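Local coordinates for purine nucleoside phosphorylase (Caulobacter vibrioides, PDB 1XFJ), which probably acts as a purine nucleoside phosphorylase, splitting inosine and S-methyl-5'-thioadenosine with phosphate, and probably also deaminates adenosine, at residues 117-122 with 126-131; 170-173 with 177-180; 191-196 with 202-207; 209-214 with 220-225. One frame throughout, in Å; residues are numbered along the deposited sequence.

Contact 1: 117-122 with 126-131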
loop_
_atom_site.group_PDB
_atom_site.type_symbol
_atom_site.label_atom_id
_atom_site.label_comp_id
_atom_site.label_asym_id
_atom_site.label_seq_id
_atom_site.Cartn_x
_atom_site.Cartn_y
_atom_site.Cartn_z
ATOM N N VAL A 117 -0.880 1.742 -2.665
ATOM C CA VAL A 117 -1.529 2.472 -3.745
ATOM C C VAL A 117 -2.595 1.616 -4.403
ATOM O O VAL A 117 -2.335 0.484 -4.801
ATOM C CB VAL A 117 -0.513 2.910 -4.826
ATOM C CG1 VAL A 117 -1.199 3.807 -5.849
ATOM C CG2 VAL A 117 0.658 3.635 -4.181
ATOM N N LEU A 118 -3.802 2.163 -4.504
ATOM C CA LEU A 118 -4.904 1.456 -5.137
ATOM C C LEU A 118 -5.201 2.180 -6.444
ATOM O O LEU A 118 -5.374 3.402 -6.461
ATOM C CB LEU A 118 -6.133 1.465 -4.228
ATOM C CG LEU A 118 -5.925 0.814 -2.857
ATOM C CD1 LEU A 118 -7.222 0.876 -2.056
ATOM C CD2 LEU A 118 -5.476 -0.629 -3.036
ATOM N N LEU A 119 -5.242 1.424 -7.537
ATOM C CA LEU A 119 -5.494 2.001 -8.849
ATOM C C LEU A 119 -6.626 1.287 -9.561
ATOM O O LEU A 119 -6.908 0.122 -9.287
ATOM C CB LEU A 119 -4.246 1.910 -9.729
ATOM C CG LEU A 119 -2.937 2.475 -9.188
ATOM C CD1 LEU A 119 -2.198 1.389 -8.426
ATOM C CD2 LEU A 119 -2.080 2.966 -10.351
ATOM N N VAL A 120 -7.252 1.983 -10.500
ATOM C CA VAL A 120 -8.350 1.400 -11.248
ATOM C C VAL A 120 -8.635 2.145 -12.542
ATOM O O VAL A 120 -8.506 3.364 -12.607
ATOM C CB VAL A 120 -9.650 1.396 -10.402
ATOM C CG1 VAL A 120 -9.967 2.801 -9.937
ATOM C CG2 VAL A 120 -10.815 0.843 -11.217
ATOM N N ASP A 121 -8.990 1.391 -13.576
ATOM C CA ASP A 121 -9.391 1.976 -14.849
ATOM C C ASP A 121 -10.854 1.542 -14.885
ATOM O O ASP A 121 -11.152 0.383 -15.166
ATOM C CB ASP A 121 -8.648 1.356 -16.029
ATOM C CG ASP A 121 -9.116 1.916 -17.359
ATOM O OD1 ASP A 121 -10.301 2.304 -17.445
ATOM O OD2 ASP A 121 -8.318 1.957 -18.318
ATOM N N PRO A 122 -11.781 2.466 -14.583
ATOM C CA PRO A 122 -13.218 2.175 -14.568
ATOM C C PRO A 122 -13.868 1.792 -15.898
ATOM O O PRO A 122 -14.999 1.302 -15.915
ATOM C CB PRO A 122 -13.813 3.443 -13.960
ATOM C CG PRO A 122 -12.904 4.505 -14.460
ATOM C CD PRO A 122 -11.532 3.884 -14.263
ATOM N N ILE A 126 -10.254 -2.675 -14.710
ATOM C CA ILE A 126 -9.006 -3.270 -14.244
ATOM C C ILE A 126 -8.596 -2.596 -12.943
ATOM O O ILE A 126 -8.667 -1.375 -12.831
ATOM C CB ILE A 126 -7.883 -3.076 -15.285
ATOM C CG1 ILE A 126 -8.207 -3.883 -16.545
ATOM C CG2 ILE A 126 -6.536 -3.485 -14.697
ATOM C CD1 ILE A 126 -7.268 -3.610 -17.709
ATOM N N VAL A 127 -8.175 -3.386 -11.959
ATOM C CA VAL A 127 -7.757 -2.825 -10.677
ATOM C C VAL A 127 -6.369 -3.316 -10.280
ATOM O O VAL A 127 -5.841 -4.264 -10.864
ATOM C CB VAL A 127 -8.744 -3.196 -9.540
ATOM C CG1 VAL A 127 -10.112 -2.563 -9.799
ATOM C CG2 VAL A 127 -8.863 -4.713 -9.433
ATOM N N ALA A 128 -5.778 -2.664 -9.285
ATOM C CA ALA A 128 -4.456 -3.058 -8.809
ATOM C C ALA A 128 -4.138 -2.441 -7.453
ATOM O O ALA A 128 -4.621 -1.361 -7.118
ATOM C CB ALA A 128 -3.390 -2.649 -9.825
ATOM N N ALA A 129 -3.334 -3.157 -6.675
ATOM C CA ALA A 129 -2.888 -2.692 -5.367
ATOM C C ALA A 129 -1.366 -2.772 -5.412
ATOM O O ALA A 129 -0.809 -3.805 -5.786
ATOM C CB ALA A 129 -3.433 -3.591 -4.268
ATOM N N ALA A 130 -0.692 -1.684 -5.052
ATOM C CA ALA A 130 0.764 -1.668 -5.076
ATOM C C ALA A 130 1.369 -1.296 -3.728
ATOM O O ALA A 130 0.794 -0.525 -2.961
ATOM C CB ALA A 130 1.256 -0.698 -6.151
ATOM N N HIS A 131 2.539 -1.866 -3.452
ATOM C CA HIS A 131 3.270 -1.618 -2.215
ATOM C C HIS A 131 4.436 -0.707 -2.581
ATOM O O HIS A 131 5.398 -1.153 -3.208
ATOM C CB HIS A 131 3.792 -2.944 -1.654
ATOM C CG HIS A 131 4.765 -2.788 -0.529
ATOM N ND1 HIS A 131 6.006 -3.388 -0.532
ATOM C CD2 HIS A 131 4.676 -2.116 0.644
ATOM C CE1 HIS A 131 6.639 -3.094 0.589
ATOM N NE2 HIS A 131 5.854 -2.324 1.321
#
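Val117 to Asp121 pair with Ala130 to Ile126 as a tight antiparallel beta hairpin in the middle of a mixed six-stranded sheet. Hydrogen-bonded pairs at Val117-Ala130, Leu119-Ala128 and Asp121-Ile126 give six backbone bonds. The shortest, Ala130 N to Val117 O, is 2.7 Å. The longest, Ile126 N to Asp121 O, is 3.2 Å. The non-hydrogen-bonded pairs are Leu118-Ala129 and Val120-Val127. Val120 shows how the larger side chains meet. Its CB lies 3.8 Å from Ile126 O and 4.0 Å from Val127 CG1. From there CG2, anti to the backbone N, reaches across to Ile126 O at 3.5 Å and to Val127 CG1 at 3.8 Å, whereas CG1 is set between the backbone N and the carbonyl carbon (chi1 56°) and turns from the partner strand. Leu118, Val120, Val127 and Ala129 share one face, where the first three pack on Ile257 of the second sheet. Leu119, Ile126 and Ala128 occupy the other, against Val146 and Met149 of helix 141-151, so the hairpin forms part of one beta layer of the alpha-beta-beta-alpha arrangement. Asp121 OD1 turns back to the connecting turn, accepting the backbone N-H groups of Glu123 and Ala124. At the other end, Leu118 reaches across the strands with one methyl, its CD2 lying 3.8 Å from Ala129 CB.

Contact 2: 170-173 with 177-180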
loop_
_atom_site.group_PDB
_atom_site.type_symbol
_atom_site.label_atom_id
_atom_site.label_comp_id
_atom_site.label_asym_id
_atom_site.label_seq_id
_atom_site.Cartn_x
_atom_site.Cartn_y
_atom_site.Cartn_z
ATOM N N LYS A 170 5.883 14.705 8.179
ATOM C CA LYS A 170 6.256 15.247 9.481
ATOM C C LYS A 170 6.848 14.134 10.338
ATOM O O LYS A 170 7.382 14.386 11.420
ATOM C CB LYS A 170 5.032 15.836 10.191
ATOM C CG LYS A 170 3.999 14.804 10.630
ATOM C CD LYS A 170 2.781 15.470 11.258
ATOM C CE LYS A 170 1.736 14.453 11.695
ATOM N NZ LYS A 170 2.232 13.590 12.798
ATOM N N SER A 171 6.760 12.904 9.840
ATOM C CA SER A 171 7.238 11.740 10.580
ATOM C C SER A 171 8.409 10.968 9.979
ATOM O O SER A 171 9.133 10.279 10.701
ATOM C CB SER A 171 6.074 10.760 10.775
ATOM O OG SER A 171 5.032 11.333 11.549
ATOM N N TYR A 172 8.595 11.078 8.669
ATOM C CA TYR A 172 9.641 10.324 7.979
ATOM C C TYR A 172 11.038 10.950 7.979
ATOM O O TYR A 172 11.423 11.631 7.029
ATOM C CB TYR A 172 9.191 10.060 6.538
ATOM C CG TYR A 172 9.837 8.858 5.876
ATOM C CD1 TYR A 172 10.823 8.118 6.528
ATOM C CD2 TYR A 172 9.472 8.474 4.585
ATOM C CE1 TYR A 172 11.434 7.029 5.911
ATOM C CE2 TYR A 172 10.075 7.386 3.959
ATOM C CZ TYR A 172 11.056 6.673 4.626
ATOM O OH TYR A 172 11.674 5.620 4.003
ATOM N N GLU A 173 11.800 10.696 9.038
ATOM C CA GLU A 173 13.157 11.227 9.141
ATOM C C GLU A 173 14.135 10.321 8.398
ATOM O O GLU A 173 14.068 9.095 8.518
ATOM C CB GLU A 173 13.578 11.328 10.609
ATOM C CG GLU A 173 14.975 11.899 10.797
ATOM C CD GLU A 173 15.388 11.973 12.250
ATOM O OE1 GLU A 173 15.775 10.929 12.818
ATOM O OE2 GLU A 173 15.316 13.077 12.827
ATOM N N GLU A 177 22.584 9.951 3.138
ATOM C CA GLU A 177 22.829 8.958 2.098
ATOM C C GLU A 177 21.510 8.712 1.369
ATOM O O GLU A 177 21.488 8.458 0.164
ATOM C CB GLU A 177 23.344 7.652 2.708
ATOM C CG GLU A 177 22.353 6.939 3.620
ATOM C CD GLU A 177 21.937 7.780 4.816
ATOM O OE1 GLU A 177 22.827 8.225 5.574
ATOM O OE2 GLU A 177 20.719 7.995 4.996
ATOM N N PHE A 178 20.416 8.800 2.122
ATOM C CA PHE A 178 19.063 8.612 1.599
ATOM C C PHE A 178 18.751 9.787 0.677
ATOM O O PHE A 178 18.315 9.606 -0.461
ATOM C CB PHE A 178 18.065 8.587 2.760
ATOM C CG PHE A 178 16.656 8.245 2.358
ATOM C CD1 PHE A 178 16.167 6.951 2.514
ATOM C CD2 PHE A 178 15.804 9.226 1.857
ATOM C CE1 PHE A 178 14.847 6.640 2.183
ATOM C CE2 PHE A 178 14.486 8.928 1.523
ATOM C CZ PHE A 178 14.005 7.630 1.688
ATOM N N LEU A 179 18.980 10.993 1.185
ATOM C CA LEU A 179 18.750 12.217 0.421
ATOM C C LEU A 179 19.513 12.195 -0.896
ATOM O O LEU A 179 18.952 12.414 -1.972
ATOM C CB LEU A 179 19.212 13.433 1.229
ATOM C CG LEU A 179 19.351 14.709 0.391
ATOM C CD1 LEU A 179 17.971 15.181 -0.034
ATOM C CD2 LEU A 179 20.072 15.781 1.189
ATOM N N HIS A 180 20.808 11.930 -0.800
ATOM C CA HIS A 180 21.662 11.905 -1.974
ATOM C C HIS A 180 21.276 10.819 -2.969
ATOM O O HIS A 180 21.382 11.019 -4.177
ATOM C CB HIS A 180 23.118 11.770 -1.532
ATOM C CG HIS A 180 23.599 12.932 -0.718
ATOM N ND1 HIS A 180 24.667 12.847 0.151
ATOM C CD2 HIS A 180 23.146 14.206 -0.630
ATOM C CE1 HIS A 180 24.847 14.015 0.741
ATOM N NE2 HIS A 180 23.937 14.858 0.285
#
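Tyr172 sits at the centre of an inverse gamma turn (phi -85°, psi 85°), and Phe178 faces it from the first turns of helix 176-185. The turn is closed by a weak backbone bond, Glu173 N to Ser171 O at 3.2 Å. The helix has a weak bond of its own near its start, where the Glu177 side chain folds back over the backbone and OE2 accepts Phe178 N at 3.0 Å. Between the segments the contact belongs to two aromatic side chains. Both have CG anti to the backbone N, which carries each ring out from its own chain to meet the other. The phenol leads with its oxygen: Tyr172 OH lies 3.8 Å from Phe178 CE1 and 3.9 Å from Phe178 CZ, and the carbon behind it, Tyr172 CZ, is 4.3 Å from Phe178 CZ. The turn runs directly into strand 173-175, an edge strand of a small antiparallel three-stranded sheet, and the helix follows that strand in the chain, so the pair ties the approach to the strand to the helix that leaves it. The two side chains cross at about a right angle. Their rings meet obliquely, centroids 5.8 Å apart and planes at 65°. Phe178 belongs to a wider aromatic cluster, stacking on Phe182 and meeting Trp134 and Phe204 edge-to-face. A molecule of beta-mercaptoethanol, probably from the crystallisation liquor, lies about 3 Å from the side chain of Tyr172.

Contact 3: 191-196 with 202-207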
loop_
_atom_site.group_PDB
_atom_site.type_symbol
_atom_site.label_atom_id
_atom_site.label_comp_id
_atom_site.label_asym_id
_atom_site.label_seq_id
_atom_site.Cartn_x
_atom_site.Cartn_y
_atom_site.Cartn_z
ATOM N N ARG A 191 12.944 18.115 -4.069
ATOM C CA ARG A 191 11.859 18.980 -3.619
ATOM C C ARG A 191 10.924 18.278 -2.631
ATOM O O ARG A 191 10.068 18.918 -2.007
ATOM C CB ARG A 191 11.060 19.496 -4.823
ATOM C CG ARG A 191 10.309 18.436 -5.625
ATOM C CD ARG A 191 9.555 19.105 -6.773
ATOM N NE ARG A 191 8.626 18.218 -7.474
ATOM C CZ ARG A 191 8.983 17.269 -8.335
ATOM N NH1 ARG A 191 10.263 17.064 -8.617
ATOM N NH2 ARG A 191 8.053 16.527 -8.922
ATOM N N PHE A 192 11.093 16.968 -2.486
ATOM C CA PHE A 192 10.265 16.190 -1.569
ATOM C C PHE A 192 10.963 15.987 -0.230
ATOM O O PHE A 192 10.541 15.168 0.591
ATOM C CB PHE A 192 9.917 14.843 -2.201
ATOM C CG PHE A 192 9.103 14.966 -3.455
ATOM C CD1 PHE A 192 7.813 15.486 -3.408
ATOM C CD2 PHE A 192 9.635 14.605 -4.686
ATOM C CE1 PHE A 192 7.067 15.644 -4.569
ATOM C CE2 PHE A 192 8.896 14.759 -5.855
ATOM C CZ PHE A 192 7.611 15.279 -5.796
ATOM N N PHE A 193 12.034 16.743 -0.017
ATOM C CA PHE A 193 12.790 16.673 1.228
ATOM C C PHE A 193 12.651 18.004 1.953
ATOM O O PHE A 193 12.685 19.067 1.333
ATOM C CB PHE A 193 14.258 16.364 0.938
ATOM C CG PHE A 193 14.495 14.951 0.494
ATOM C CD1 PHE A 193 14.785 13.955 1.424
ATOM C CD2 PHE A 193 14.405 14.606 -0.850
ATOM C CE1 PHE A 193 14.983 12.635 1.020
ATOM C CE2 PHE A 193 14.601 13.288 -1.265
ATOM C CZ PHE A 193 14.891 12.300 -0.331
ATOM N N LYS A 194 12.481 17.935 3.268
ATOM C CA LYS A 194 12.303 19.129 4.082
ATOM C C LYS A 194 13.354 19.190 5.185
ATOM O O LYS A 194 13.972 18.181 5.520
ATOM C CB LYS A 194 10.900 19.108 4.692
ATOM C CG LYS A 194 9.793 18.896 3.665
ATOM C CD LYS A 194 8.498 18.411 4.307
ATOM C CE LYS A 194 7.929 19.418 5.292
ATOM N NZ LYS A 194 6.654 18.930 5.895
ATOM N N PRO A 195 13.575 20.380 5.764
ATOM C CA PRO A 195 14.567 20.520 6.834
ATOM C C PRO A 195 14.299 19.522 7.958
ATOM O O PRO A 195 13.153 19.344 8.375
ATOM C CB PRO A 195 14.383 21.967 7.278
ATOM C CG PRO A 195 14.003 22.648 5.995
ATOM C CD PRO A 195 12.985 21.686 5.427
ATOM N N GLY A 196 15.356 18.876 8.441
ATOM C CA GLY A 196 15.206 17.894 9.500
ATOM C C GLY A 196 15.654 18.376 10.866
ATOM O O GLY A 196 15.910 19.563 11.067
ATOM N N ARG A 202 16.903 14.948 7.287
ATOM C CA ARG A 202 15.905 15.560 6.422
ATOM C C ARG A 202 14.609 14.805 6.666
ATOM O O ARG A 202 14.630 13.687 7.173
ATOM C CB ARG A 202 16.278 15.384 4.946
ATOM C CG ARG A 202 17.566 16.048 4.508
ATOM C CD ARG A 202 17.401 17.549 4.351
ATOM N NE ARG A 202 18.578 18.137 3.720
ATOM C CZ ARG A 202 19.771 18.230 4.300
ATOM N NH1 ARG A 202 19.950 17.781 5.534
ATOM N NH2 ARG A 202 20.793 18.757 3.636
ATOM N N PHE A 203 13.485 15.427 6.324
ATOM C CA PHE A 203 12.190 14.766 6.433
ATOM C C PHE A 203 11.799 14.503 4.986
ATOM O O PHE A 203 11.840 15.409 4.150
ATOM C CB PHE A 203 11.150 15.667 7.104
ATOM C CG PHE A 203 11.178 15.617 8.608
ATOM C CD1 PHE A 203 10.832 14.450 9.286
ATOM C CD2 PHE A 203 11.555 16.734 9.346
ATOM C CE1 PHE A 203 10.861 14.399 10.681
ATOM C CE2 PHE A 203 11.588 16.695 10.739
ATOM C CZ PHE A 203 11.241 15.525 11.407
ATOM N N PHE A 204 11.441 13.262 4.684
ATOM C CA PHE A 204 11.059 12.889 3.330
ATOM C C PHE A 204 9.545 12.804 3.213
ATOM O O PHE A 204 8.877 12.229 4.074
ATOM C CB PHE A 204 11.685 11.541 2.967
ATOM C CG PHE A 204 11.334 11.052 1.588
ATOM C CD1 PHE A 204 11.584 11.838 0.467
ATOM C CD2 PHE A 204 10.795 9.780 1.407
ATOM C CE1 PHE A 204 11.304 11.364 -0.810
ATOM C CE2 PHE A 204 10.513 9.298 0.131
ATOM C CZ PHE A 204 10.769 10.090 -0.979
ATOM N N ASP A 205 9.016 13.391 2.145
ATOM C CA ASP A 205 7.580 13.388 1.891
ATOM C C ASP A 205 7.270 12.236 0.937
ATOM O O ASP A 205 7.188 12.424 -0.276
ATOM C CB ASP A 205 7.161 14.721 1.260
ATOM C CG ASP A 205 5.659 14.936 1.289
ATOM O OD1 ASP A 205 4.918 13.933 1.355
ATOM O OD2 ASP A 205 5.219 16.109 1.235
ATOM N N LEU A 206 7.101 11.040 1.494
ATOM C CA LEU A 206 6.815 9.855 0.695
ATOM C C LEU A 206 5.530 9.957 -0.126
ATOM O O LEU A 206 5.546 9.737 -1.337
ATOM C CB LEU A 206 6.754 8.618 1.600
ATOM C CG LEU A 206 6.505 7.278 0.905
ATOM C CD1 LEU A 206 7.640 6.960 -0.051
ATOM C CD2 LEU A 206 6.379 6.189 1.957
ATOM N N PRO A 207 4.396 10.286 0.516
ATOM C CA PRO A 207 3.169 10.378 -0.280
ATOM C C PRO A 207 3.281 11.354 -1.451
ATOM O O PRO A 207 2.783 11.082 -2.540
ATOM C CB PRO A 207 2.112 10.785 0.750
ATOM C CG PRO A 207 2.906 11.498 1.805
ATOM C CD PRO A 207 4.140 10.642 1.921
#
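Phe192 opens the hairpin of strands 193-195 and 201-204: its O accepts Asp205 N at 2.8 Å, nearly in line with the carbonyl bond, and its CB lies 4.0 Å from Phe204 CE1. At Phe193 the ring, placed by CG anti to the carbonyl carbon (chi1 -72°), has Phe204 CD1 over one face, offset toward the rim and 3.4 Å from Phe193 CZ. The two planes meet obliquely, 33° apart, and Arg202 CB comes to the Phe193 ring edge. Lys194 gives the hydrogen-bonded pair with Phe203, its N 2.8 Å from Phe203 O and its O 2.9 Å from Phe203 N. Pro195 O then meets the edge of the Phe203 ring, 3.2 Å from CD2, and Gly196 CA approaches the same ring obliquely. Phe193 continues onto Phe178 and Leu179 of helix 176-185, while the Arg202 guanidinium turns to Glu199 O. Asp205 caps helix 206-216, its OD1 accepting Ala208 N. One residue thus serves both elements: the backbone N-H of Asp205 ends the hairpin's bonding while its carboxylate caps the first turn of the helix as N-cap, so the junction of strand and helix is held from both sides.

Contact 4: 209-214 with 220-225; sequences FVLDRL and ERREWV
The guanidinium of Arg222 meets Leu211 O obliquely; Arg222 NE is 3.5 Å from that oxygen without making a hydrogen bond. Arg213, on the same helix as Leu211, has the carboxylate of Asp212 at its guanidinium edge, near the plane, in a salt bridge of 2.9 Å between NH2 and OD2. The indole of Trp224 leads away from the helical segment, and CB makes its contact, 4.1 Å from Leu211 CD1. A chi1 of 53° tucks Arg222 CG over its own backbone, and from there to NE the chain runs extended toward the helix. Its aliphatic part does the packing: CB lies 3.9 Å from Leu211 CD2, and CD rests 3.5 Å from Leu211 O and 4.0 Å from Leu214 CB. The segments form the last half of a beta-alpha-beta crossover: parallel neighbours 160-163 and 221-224 are joined by a long connection that ends in helix 206-216, whose part 209-214 runs antiparallel to strand 221-224 (171°), the two axes 8.8 Å apart at their closest. Leu211 splits its branches over this edge strand, CD1 going to Trp224 and CD2 to the backbone of Glu223, 3.7 Å from its N. The polar ends look to other partners, Arg222 NH1 to Val219 O and Trp224 NE1 to Gly164 O.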
loop_
_atom_site.group_PDB
_atom_site.type_symbol
_atom_site.label_atom_id
_atom_site.label_comp_id
_atom_site.label_asym_id
_atom_site.label_seq_id
_atom_site.Cartn_x
_atom_site.Cartn_y
_atom_site.Cartn_z
ATOM N N PHE A 209 5.974 12.104 -3.058
ATOM C CA PHE A 209 6.840 11.500 -4.061
ATOM C C PHE A 209 6.064 10.455 -4.855
ATOM O O PHE A 209 6.202 10.359 -6.072
ATOM C CB PHE A 209 8.052 10.833 -3.417
ATOM C CG PHE A 209 8.978 10.197 -4.414
ATOM C CD1 PHE A 209 9.749 10.984 -5.263
ATOM C CD2 PHE A 209 9.043 8.813 -4.542
ATOM C CE1 PHE A 209 10.572 10.404 -6.228
ATOM C CE2 PHE A 209 9.862 8.222 -5.504
ATOM C CZ PHE A 209 10.627 9.018 -6.348
ATOM N N VAL A 210 5.253 9.665 -4.158
ATOM C CA VAL A 210 4.453 8.639 -4.815
ATOM C C VAL A 210 3.419 9.276 -5.749
ATOM O O VAL A 210 3.139 8.744 -6.824
ATOM C CB VAL A 210 3.743 7.750 -3.778
ATOM C CG1 VAL A 210 2.836 6.748 -4.472
ATOM C CG2 VAL A 210 4.785 7.018 -2.937
ATOM N N LEU A 211 2.853 10.408 -5.339
ATOM C CA LEU A 211 1.877 11.097 -6.185
ATOM C C LEU A 211 2.587 11.573 -7.449
ATOM O O LEU A 211 2.003 11.582 -8.535
ATOM C CB LEU A 211 1.252 12.283 -5.442
ATOM C CG LEU A 211 0.195 11.918 -4.390
ATOM C CD1 LEU A 211 -0.159 13.146 -3.563
ATOM C CD2 LEU A 211 -1.046 11.355 -5.077
ATOM N N ASP A 212 3.855 11.954 -7.304
ATOM C CA ASP A 212 4.651 12.404 -8.442
ATOM C C ASP A 212 4.882 11.229 -9.394
ATOM O O ASP A 212 4.868 11.396 -10.614
ATOM C CB ASP A 212 6.004 12.952 -7.972
ATOM C CG ASP A 212 6.951 13.247 -9.129
ATOM O OD1 ASP A 212 6.727 14.237 -9.853
ATOM O OD2 ASP A 212 7.917 12.478 -9.314
ATOM N N ARG A 213 5.098 10.041 -8.834
ATOM C CA ARG A 213 5.321 8.855 -9.653
ATOM C C ARG A 213 4.051 8.524 -10.434
ATOM O O ARG A 213 4.113 8.145 -11.606
ATOM C CB ARG A 213 5.727 7.660 -8.782
ATOM C CG ARG A 213 7.087 7.793 -8.097
ATOM C CD ARG A 213 8.232 7.878 -9.099
ATOM N NE ARG A 213 8.356 9.203 -9.704
ATOM C CZ ARG A 213 9.184 9.488 -10.705
ATOM N NH1 ARG A 213 9.959 8.539 -11.217
ATOM N NH2 ARG A 213 9.244 10.721 -11.192
ATOM N N LEU A 214 2.902 8.669 -9.782
ATOM C CA LEU A 214 1.624 8.407 -10.433
ATOM C C LEU A 214 1.458 9.375 -11.601
ATOM O O LEU A 214 1.102 8.976 -12.711
ATOM C CB LEU A 214 0.479 8.594 -9.436
ATOM C CG LEU A 214 0.297 7.433 -8.459
ATOM C CD1 LEU A 214 -0.589 7.850 -7.293
ATOM C CD2 LEU A 214 -0.310 6.254 -9.215
ATOM N N GLU A 220 -3.715 10.849 -14.061
ATOM C CA GLU A 220 -4.174 12.217 -13.858
ATOM C C GLU A 220 -5.127 12.453 -12.689
ATOM O O GLU A 220 -5.260 13.581 -12.217
ATOM C CB GLU A 220 -4.808 12.726 -15.154
ATOM C CG GLU A 220 -3.875 12.632 -16.359
ATOM C CD GLU A 220 -4.496 13.164 -17.636
ATOM O OE1 GLU A 220 -4.901 14.345 -17.650
ATOM O OE2 GLU A 220 -4.574 12.404 -18.626
ATOM N N ARG A 221 -5.796 11.398 -12.237
ATOM C CA ARG A 221 -6.728 11.495 -11.114
ATOM C C ARG A 221 -6.074 10.792 -9.939
ATOM O O ARG A 221 -6.001 9.567 -9.903
ATOM C CB ARG A 221 -8.049 10.819 -11.473
ATOM C CG ARG A 221 -8.754 11.486 -12.635
ATOM C CD ARG A 221 -9.890 10.637 -13.178
ATOM N NE ARG A 221 -10.624 11.358 -14.212
ATOM C CZ ARG A 221 -11.460 12.363 -13.968
ATOM N NH1 ARG A 221 -11.675 12.760 -12.722
ATOM N NH2 ARG A 221 -12.068 12.980 -14.969
ATOM N N ARG A 222 -5.612 11.573 -8.970
ATOM C CA ARG A 222 -4.908 11.005 -7.833
ATOM C C ARG A 222 -5.054 11.824 -6.561
ATOM O O ARG A 222 -5.482 12.980 -6.591
ATOM C CB ARG A 222 -3.425 10.908 -8.185
ATOM C CG ARG A 222 -2.860 12.238 -8.661
ATOM C CD ARG A 222 -1.427 12.141 -9.158
ATOM N NE ARG A 222 -0.867 13.467 -9.418
ATOM C CZ ARG A 222 -1.001 14.139 -10.558
ATOM N NH1 ARG A 222 -1.675 13.617 -11.577
ATOM N NH2 ARG A 222 -0.473 15.350 -10.673
ATOM N N GLU A 223 -4.682 11.209 -5.444
ATOM C CA GLU A 223 -4.722 11.877 -4.152
ATOM C C GLU A 223 -4.150 10.983 -3.063
ATOM O O GLU A 223 -4.011 9.772 -3.241
ATOM C CB GLU A 223 -6.154 12.247 -3.764
ATOM C CG GLU A 223 -6.972 11.067 -3.269
ATOM C CD GLU A 223 -7.995 11.452 -2.215
ATOM O OE1 GLU A 223 -8.671 10.543 -1.687
ATOM O OE2 GLU A 223 -8.122 12.656 -1.909
ATOM N N TRP A 224 -3.798 11.606 -1.943
ATOM C CA TRP A 224 -3.301 10.896 -0.774
ATOM C C TRP A 224 -4.386 11.103 0.274
ATOM O O TRP A 224 -4.878 12.221 0.438
ATOM C CB TRP A 224 -1.984 11.490 -0.271
ATOM C CG TRP A 224 -1.525 10.869 1.024
ATOM C CD1 TRP A 224 -1.560 9.542 1.348
ATOM C CD2 TRP A 224 -0.949 11.539 2.157
ATOM N NE1 TRP A 224 -1.049 9.343 2.604
ATOM C CE2 TRP A 224 -0.665 10.550 3.126
ATOM C CE3 TRP A 224 -0.645 12.876 2.446
ATOM C CZ2 TRP A 224 -0.092 10.855 4.369
ATOM C CZ3 TRP A 224 -0.072 13.181 3.686
ATOM C CH2 TRP A 224 0.197 12.170 4.630
ATOM N N VAL A 225 -4.771 10.037 0.971
ATOM C CA VAL A 225 -5.817 10.142 1.986
ATOM C C VAL A 225 -5.390 10.992 3.180
ATOM O O VAL A 225 -6.207 11.331 4.036
ATOM C CB VAL A 225 -6.261 8.748 2.481
ATOM C CG1 VAL A 225 -6.816 7.947 1.313
ATOM C CG2 VAL A 225 -5.093 8.021 3.128
#

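Overall arrangement
The four contacts follow one another along the chain without overlap. Contacts 1 and 4, with centres 12 Å apart, share the six-stranded sheet: hairpin 115-132 lies inside it and strand 221-224 at its edge, while Val210 and Leu214 of helix 206-216 reach across to Val117 and Leu119. Contacts 2 and 3, with centres 6 Å apart, build the small three-stranded sheet with helix 176-185, joined by Tyr172 O to Phe204 N. Helix 206-216 bridges the two groups, belonging to contacts 3 and 4, whose centres are 16 Å apart, and the salt bridge of Arg191 with Asp212 fastens them. The small sheet lies within the connection between strands 160-163 and 221-224, as an insertion in the crossover would.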